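PDB 5N4B: prolyl oligopeptidase from Galerina marginata, which cleaves amanitin-family toxin precursor peptides on the C-terminal side of proline and joins the resulting intermediate into a macrocycle. Local coordinates for residues 465-476 / 552-561. The protein carries 1 engineered substitution. Sequence-based numbering, arbitrary orientation.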
ATOM      1  N   TRP A 465      13.617  16.990  13.567  1.00 12.48           N
ATOM      2  CA  TRP A 465      14.610  16.751  12.540  1.00 12.42           C
ATOM      3  C   TRP A 465      15.876  16.212  13.175  1.00 14.22           C
ATOM      4  O   TRP A 465      16.295  16.676  14.240  1.00 16.25           O
ATOM      5  CB  TRP A 465      14.924  18.030  11.749  1.00 14.32           C
ATOM      6  CG  TRP A 465      13.768  18.556  10.972  1.00 12.68           C
ATOM      7  CD1 TRP A 465      12.696  19.241  11.457  1.00 13.70           C
ATOM      8  CD2 TRP A 465      13.590  18.439   9.581  1.00 12.17           C
ATOM      9  NE1 TRP A 465      11.832  19.516  10.433  1.00 14.05           N
ATOM     10  CE2 TRP A 465      12.376  19.066   9.259  1.00 13.18           C
ATOM     11  CE3 TRP A 465      14.342  17.874   8.567  1.00 14.88           C
ATOM     12  CZ2 TRP A 465      11.901  19.122   7.920  1.00 15.59           C
ATOM     13  CZ3 TRP A 465      13.906  17.936   7.279  1.00 16.21           C
ATOM     14  CH2 TRP A 465      12.684  18.566   6.958  1.00 16.78           C
ATOM     15  N   TYR A 466      16.466  15.231  12.521  1.00 11.65           N
ATOM     16  CA  TYR A 466      17.735  14.630  12.954  1.00 13.89           C
ATOM     17  C   TYR A 466      18.681  14.575  11.762  1.00 14.94           C
ATOM     18  O   TYR A 466      18.305  14.812  10.627  1.00 16.57           O
ATOM     19  CB  TYR A 466      17.538  13.235  13.583  1.00 12.77           C
ATOM     20  CG  TYR A 466      17.097  12.169  12.608  1.00 12.88           C
ATOM     21  CD1 TYR A 466      15.765  12.007  12.253  1.00 11.41           C
ATOM     22  CD2 TYR A 466      18.014  11.297  12.056  1.00 11.91           C
ATOM     23  CE1 TYR A 466      15.378  11.022  11.365  1.00 12.85           C
ATOM     24  CE2 TYR A 466      17.623  10.324  11.178  1.00 11.28           C
ATOM     25  CZ  TYR A 466      16.315  10.180  10.844  1.00 12.52           C
ATOM     26  OH  TYR A 466      15.948   9.182   9.960  1.00 13.33           O
ATOM     27  N   GLU A 467      19.922  14.220  12.022  1.00 16.28           N
ATOM     28  CA  GLU A 467      20.969  14.213  11.002  1.00 18.89           C
ATOM     29  C   GLU A 467      21.427  12.786  10.759  1.00 15.74           C
ATOM     30  O   GLU A 467      21.680  12.034  11.711  1.00 17.23           O
ATOM     31  CB  GLU A 467      22.168  15.049  11.473  1.00 21.23           C
ATOM     32  CG  GLU A 467      23.217  15.278  10.444  1.00 28.04           C
ATOM     33  CD  GLU A 467      24.304  16.217  10.946  1.00 38.06           C
ATOM     34  OE1 GLU A 467      23.949  17.210  11.616  1.00 43.75           O
ATOM     35  OE2 GLU A 467      25.492  15.980  10.642  1.00 39.69           O
ATOM     36  N   SER A 468      21.499  12.409   9.502  1.00 15.52           N
ATOM     37  CA  SER A 468      22.006  11.108   9.131  1.00 14.73           C
ATOM     38  C   SER A 468      23.525  11.149   9.070  1.00 19.68           C
ATOM     39  O   SER A 468      24.134  12.213   9.175  1.00 20.08           O
ATOM     40  CB  SER A 468      21.396  10.634   7.805  1.00 15.87           C
ATOM     41  OG  SER A 468      21.628   9.236   7.635  1.00 17.74           O
ATOM     42  N   LYS A 469      24.116   9.969   8.888  1.00 18.17           N
ATOM     43  CA  LYS A 469      25.576   9.825   8.789  1.00 21.47           C
ATOM     44  C   LYS A 469      26.228  10.855   7.880  1.00 23.52           C
ATOM     45  O   LYS A 469      27.249  11.459   8.247  1.00 25.24           O
ATOM     46  CB  LYS A 469      25.844   8.400   8.274  1.00 23.33           C
ATOM     47  CG  LYS A 469      27.287   8.055   8.172  1.00 28.52           C
ATOM     48  CD  LYS A 469      27.472   6.616   7.720  1.00 32.24           C
ATOM     49  CE  LYS A 469      28.893   6.357   7.264  1.00 38.96           C
ATOM     50  NZ  LYS A 469      29.031   4.928   6.938  1.00 35.93           N
ATOM     51  N   ASP A 470      25.675  11.068   6.691  1.00 19.59           N
ATOM     52  CA  ASP A 470      26.249  11.927   5.687  1.00 18.66           C
ATOM     53  C   ASP A 470      25.878  13.388   5.866  1.00 23.61           C
ATOM     54  O   ASP A 470      26.258  14.213   5.030  1.00 24.26           O
ATOM     55  CB  ASP A 470      25.933  11.415   4.280  1.00 22.72           C
ATOM     56  CG  ASP A 470      24.466  11.619   3.852  1.00 20.37           C
ATOM     57  OD1 ASP A 470      23.697  12.231   4.630  1.00 21.28           O
ATOM     58  OD2 ASP A 470      24.107  11.214   2.718  1.00 21.87           O
ATOM     59  N   GLY A 471      25.156  13.730   6.921  1.00 19.72           N
ATOM     60  CA  GLY A 471      24.821  15.106   7.188  1.00 20.77           C
ATOM     61  C   GLY A 471      23.425  15.518   6.754  1.00 20.05           C
ATOM     62  O   GLY A 471      22.964  16.596   7.143  1.00 22.27           O
ATOM     63  N   THR A 472      22.721  14.662   6.007  1.00 19.02           N
ATOM     64  CA  THR A 472      21.382  14.998   5.542  1.00 16.28           C
ATOM     65  C   THR A 472      20.422  15.121   6.715  1.00 16.09           C
ATOM     66  O   THR A 472      20.395  14.271   7.614  1.00 16.11           O
ATOM     67  CB  THR A 472      20.872  13.926   4.588  1.00 16.41           C
ATOM     68  OG1 THR A 472      21.817  13.742   3.532  1.00 20.27           O
ATOM     69  CG2 THR A 472      19.532  14.327   3.995  1.00 17.81           C
ATOM     70  N   LYS A 473      19.631  16.175   6.715  1.00 15.02           N
ATOM     71  CA  LYS A 473      18.613  16.379   7.724  1.00 14.87           C
ATOM     72  C   LYS A 473      17.342  15.649   7.316  1.00 15.14           C
ATOM     73  O   LYS A 473      16.860  15.779   6.190  1.00 14.77           O
ATOM     74  CB  LYS A 473      18.352  17.866   7.900  1.00 17.28           C
ATOM     75  CG  LYS A 473      19.606  18.639   8.324  1.00 21.01           C
ATOM     76  CD  LYS A 473      20.211  18.111   9.606  1.00 33.35           C
ATOM     77  CE  LYS A 473      21.415  18.965  10.070  1.00 44.08           C
ATOM     78  NZ  LYS A 473      22.438  19.149   8.963  1.00 48.23           N
ATOM     79  N   ILE A 474      16.814  14.853   8.243  1.00 13.66           N
ATOM     80  CA  ILE A 474      15.681  13.962   7.997  1.00 14.10           C
ATOM     81  C   ILE A 474      14.602  14.347   8.995  1.00 11.98           C
ATOM     82  O   ILE A 474      14.884  14.417  10.201  1.00 11.70           O
ATOM     83  CB  ILE A 474      16.039  12.480   8.201  1.00 13.24           C
ATOM     84  CG1 ILE A 474      17.326  12.038   7.495  1.00 16.50           C
ATOM     85  CG2 ILE A 474      14.866  11.607   7.786  1.00 15.24           C
ATOM     86  CD1 ILE A 474      17.306  12.033   6.074  1.00 21.79           C
ATOM     87  N   PRO A 475      13.350  14.543   8.584  1.00 11.66           N
ATOM     88  CA  PRO A 475      12.268  14.747   9.561  1.00 10.67           C
ATOM     89  C   PRO A 475      11.699  13.424  10.036  1.00  9.66           C
ATOM     90  O   PRO A 475      11.777  12.401   9.355  1.00 11.07           O
ATOM     91  CB  PRO A 475      11.194  15.493   8.754  1.00 12.17           C
ATOM     92  CG  PRO A 475      11.383  14.911   7.391  1.00  9.45           C
ATOM     93  CD  PRO A 475      12.840  14.588   7.187  1.00 12.14           C
ATOM     94  N   MET A 476      11.128  13.475  11.227  1.00  9.40           N
ATOM     95  CA  MET A 476      10.562  12.293  11.863  1.00  9.47           C
ATOM     96  C   MET A 476       9.335  12.715  12.660  1.00 10.17           C
ATOM     97  O   MET A 476       9.409  13.615  13.504  1.00  9.95           O
ATOM     98  CB  MET A 476      11.565  11.659  12.808  1.00 10.46           C
ATOM     99  CG  MET A 476      11.025  10.473  13.599  1.00 10.56           C
ATOM    100  SD  MET A 476      12.306   9.371  14.281  1.00 11.91           S
ATOM    101  CE  MET A 476      13.398  10.509  15.118  1.00 17.17           C
ATOM    102  N   ASP A 552      21.154   3.717   6.881  1.00 11.99           N
ATOM    103  CA  ASP A 552      21.809   4.710   7.712  1.00 13.98           C
ATOM    104  C   ASP A 552      20.788   5.698   8.291  1.00 12.21           C
ATOM    105  O   ASP A 552      20.879   6.081   9.456  1.00 13.64           O
ATOM    106  CB  ASP A 552      22.885   5.429   6.888  1.00 14.45           C
ATOM    107  CG  ASP A 552      24.122   4.545   6.595  1.00 18.39           C
ATOM    108  OD1 ASP A 552      24.364   3.581   7.357  1.00 21.20           O
ATOM    109  OD2 ASP A 552      24.854   4.866   5.634  1.00 21.48           O
ATOM    110  N   ASP A 553      19.821   6.124   7.496  1.00 12.57           N
ATOM    111  CA  ASP A 553      18.813   7.067   7.983  1.00 11.42           C
ATOM    112  C   ASP A 553      17.989   6.429   9.101  1.00 10.21           C
ATOM    113  O   ASP A 553      17.681   7.064  10.100  1.00 11.64           O
ATOM    114  CB  ASP A 553      17.885   7.507   6.843  1.00 11.71           C
ATOM    115  CG  ASP A 553      18.544   8.407   5.813  1.00 15.02           C
ATOM    116  OD1 ASP A 553      19.673   8.846   6.035  1.00 15.17           O
ATOM    117  OD2 ASP A 553      17.860   8.634   4.792  1.00 14.01           O
ATOM    118  N   PHE A 554      17.615   5.161   8.937  1.00 10.62           N
ATOM    119  CA  PHE A 554      16.758   4.499   9.917  1.00  9.76           C
ATOM    120  C   PHE A 554      17.510   4.231  11.218  1.00 10.52           C
ATOM    121  O   PHE A 554      16.977   4.450  12.320  1.00 10.44           O
ATOM    122  CB  PHE A 554      16.209   3.201   9.323  1.00  9.89           C
ATOM    123  CG  PHE A 554      14.964   2.669   9.992  1.00  9.40           C
ATOM    124  CD1 PHE A 554      13.786   3.373   9.994  1.00  9.24           C
ATOM    125  CD2 PHE A 554      14.959   1.384  10.491  1.00 10.44           C
ATOM    126  CE1 PHE A 554      12.630   2.853  10.562  1.00 10.18           C
ATOM    127  CE2 PHE A 554      13.823   0.853  11.072  1.00  9.25           C
ATOM    128  CZ  PHE A 554      12.675   1.582  11.120  1.00  9.60           C
ATOM    129  N   ILE A 555      18.760   3.799  11.108  1.00 10.30           N
ATOM    130  CA  ILE A 555      19.576   3.595  12.292  1.00 11.68           C
ATOM    131  C   ILE A 555      19.858   4.914  13.026  1.00 10.10           C
ATOM    132  O   ILE A 555      19.750   5.007  14.258  1.00 12.49           O
ATOM    133  CB  ILE A 555      20.859   2.847  11.900  1.00 13.06           C
ATOM    134  CG1 ILE A 555      20.520   1.424  11.476  1.00 13.28           C
ATOM    135  CG2 ILE A 555      21.843   2.890  13.069  1.00 14.59           C
ATOM    136  CD1 ILE A 555      21.652   0.749  10.704  1.00 15.59           C
ATOM    137  N   ALA A 556      20.166   5.974  12.271  1.00 12.11           N
ATOM    138  CA  ALA A 556      20.373   7.278  12.899  1.00 12.10           C
ATOM    139  C   ALA A 556      19.129   7.775  13.639  1.00 12.25           C
ATOM    140  O   ALA A 556      19.228   8.457  14.682  1.00 14.29           O
ATOM    141  CB  ALA A 556      20.868   8.292  11.874  1.00 13.11           C
ATOM    142  N   ALA A 557      17.936   7.476  13.126  1.00 10.52           N
ATOM    143  CA  ALA A 557      16.724   7.889  13.818  1.00 10.60           C
ATOM    144  C   ALA A 557      16.650   7.241  15.198  1.00 10.02           C
ATOM    145  O   ALA A 557      16.320   7.897  16.189  1.00 11.93           O
ATOM    146  CB  ALA A 557      15.510   7.519  12.971  1.00 12.08           C
ATOM    147  N   ALA A 558      16.956   5.954  15.277  1.00 11.79           N
ATOM    148  CA  ALA A 558      16.884   5.240  16.552  1.00 11.53           C
ATOM    149  C   ALA A 558      17.938   5.752  17.514  1.00 14.57           C
ATOM    150  O   ALA A 558      17.665   5.899  18.711  1.00 14.57           O
ATOM    151  CB  ALA A 558      17.047   3.736  16.304  1.00 13.20           C
ATOM    152  N   GLN A 559      19.122   6.069  16.996  1.00 12.72           N
ATOM    153  CA  GLN A 559      20.175   6.613  17.837  1.00 14.09           C
ATOM    154  C   GLN A 559      19.771   7.982  18.372  1.00 13.51           C
ATOM    155  O   GLN A 559      20.013   8.295  19.539  1.00 16.65           O
ATOM    156  CB  GLN A 559      21.483   6.683  17.024  1.00 15.09           C
ATOM    157  CG  GLN A 559      21.998   5.294  16.673  1.00 15.52           C
ATOM    158  CD  GLN A 559      23.173   5.300  15.742  1.00 18.22           C
ATOM    159  OE1 GLN A 559      23.241   6.064  14.773  1.00 20.39           O
ATOM    160  NE2 GLN A 559      24.104   4.406  16.005  1.00 22.10           N
ATOM    161  N   PHE A 560      19.130   8.797  17.530  1.00 12.46           N
ATOM    162  CA  PHE A 560      18.669  10.126  17.916  1.00 12.72           C
ATOM    163  C   PHE A 560      17.600  10.070  18.994  1.00 13.36           C
ATOM    164  O   PHE A 560      17.606  10.873  19.930  1.00 14.97           O
ATOM    165  CB  PHE A 560      18.126  10.821  16.657  1.00 13.18           C
ATOM    166  CG  PHE A 560      17.383  12.114  16.902  1.00 14.52           C
ATOM    167  CD1 PHE A 560      18.048  13.301  16.973  1.00 16.99           C
ATOM    168  CD2 PHE A 560      16.027  12.127  17.053  1.00 16.41           C
ATOM    169  CE1 PHE A 560      17.344  14.493  17.175  1.00 16.73           C
ATOM    170  CE2 PHE A 560      15.347  13.321  17.275  1.00 21.56           C
ATOM    171  CZ  PHE A 560      16.026  14.478  17.322  1.00 18.80           C
ATOM    172  N   LEU A 561      16.674   9.111  18.894  1.00 13.54           N
ATOM    173  CA  LEU A 561      15.617   9.001  19.909  1.00 12.88           C
ATOM    174  C   LEU A 561      16.223   8.813  21.282  1.00 13.77           C
ATOM    175  O   LEU A 561      15.739   9.378  22.254  1.00 15.60           O
ATOM    176  CB  LEU A 561      14.685   7.839  19.581  1.00 13.37           C
ATOM    177  CG  LEU A 561      13.793   8.007  18.363  1.00 12.23           C
ATOM    178  CD1 LEU A 561      13.049   6.729  18.095  1.00 13.17           C
ATOM    179  CD2 LEU A 561      12.833   9.134  18.538  1.00 13.86           C
TER
HETATM  180  O   HOH W   1      27.238   4.031   4.917  1.00 24.19           O
HETATM  181  O   HOH W   2      23.458   7.000   9.948  1.00 25.96           O
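Y466 and S468 dock the first β-hairpin of the α/β-hydrolase sheet, whose edge strand is 459-467, onto helix 548-563. The hydrogen bonds converge on D553. Y466 OH donates to the backbone O of D553 at 2.7 Å, well above the carbonyl plane, while the helical bond from A557 N arrives from the opposite face; one carbonyl thus serves both helix and hairpin. S468 OG, at the start of the type I turn, donates to D553 OD1 at 2.6 Å, nearly along the C-O axis. R529 bridges to that same OD1 and to D470, tying turn and helix together through its guanidinium, and should help keep D553 ionised.

Packing follows the Y466 ring, held between I474 CB on one face and A557 CA on the other, the latter a CH-pi contact 3.9 Å from the centroid. A chi1 of 68° swings the ring into this slot. Y466 CB, for its part, lies over the face of the F560 ring, 3.6 Å from its centroid. M476 bends at its thioether to put CE against F560 and L561.

At the exposed turn, water links the charges: one molecule accepts from K469 NZ at 2.8 Å and donates to D552 OD2 at 2.6 Å.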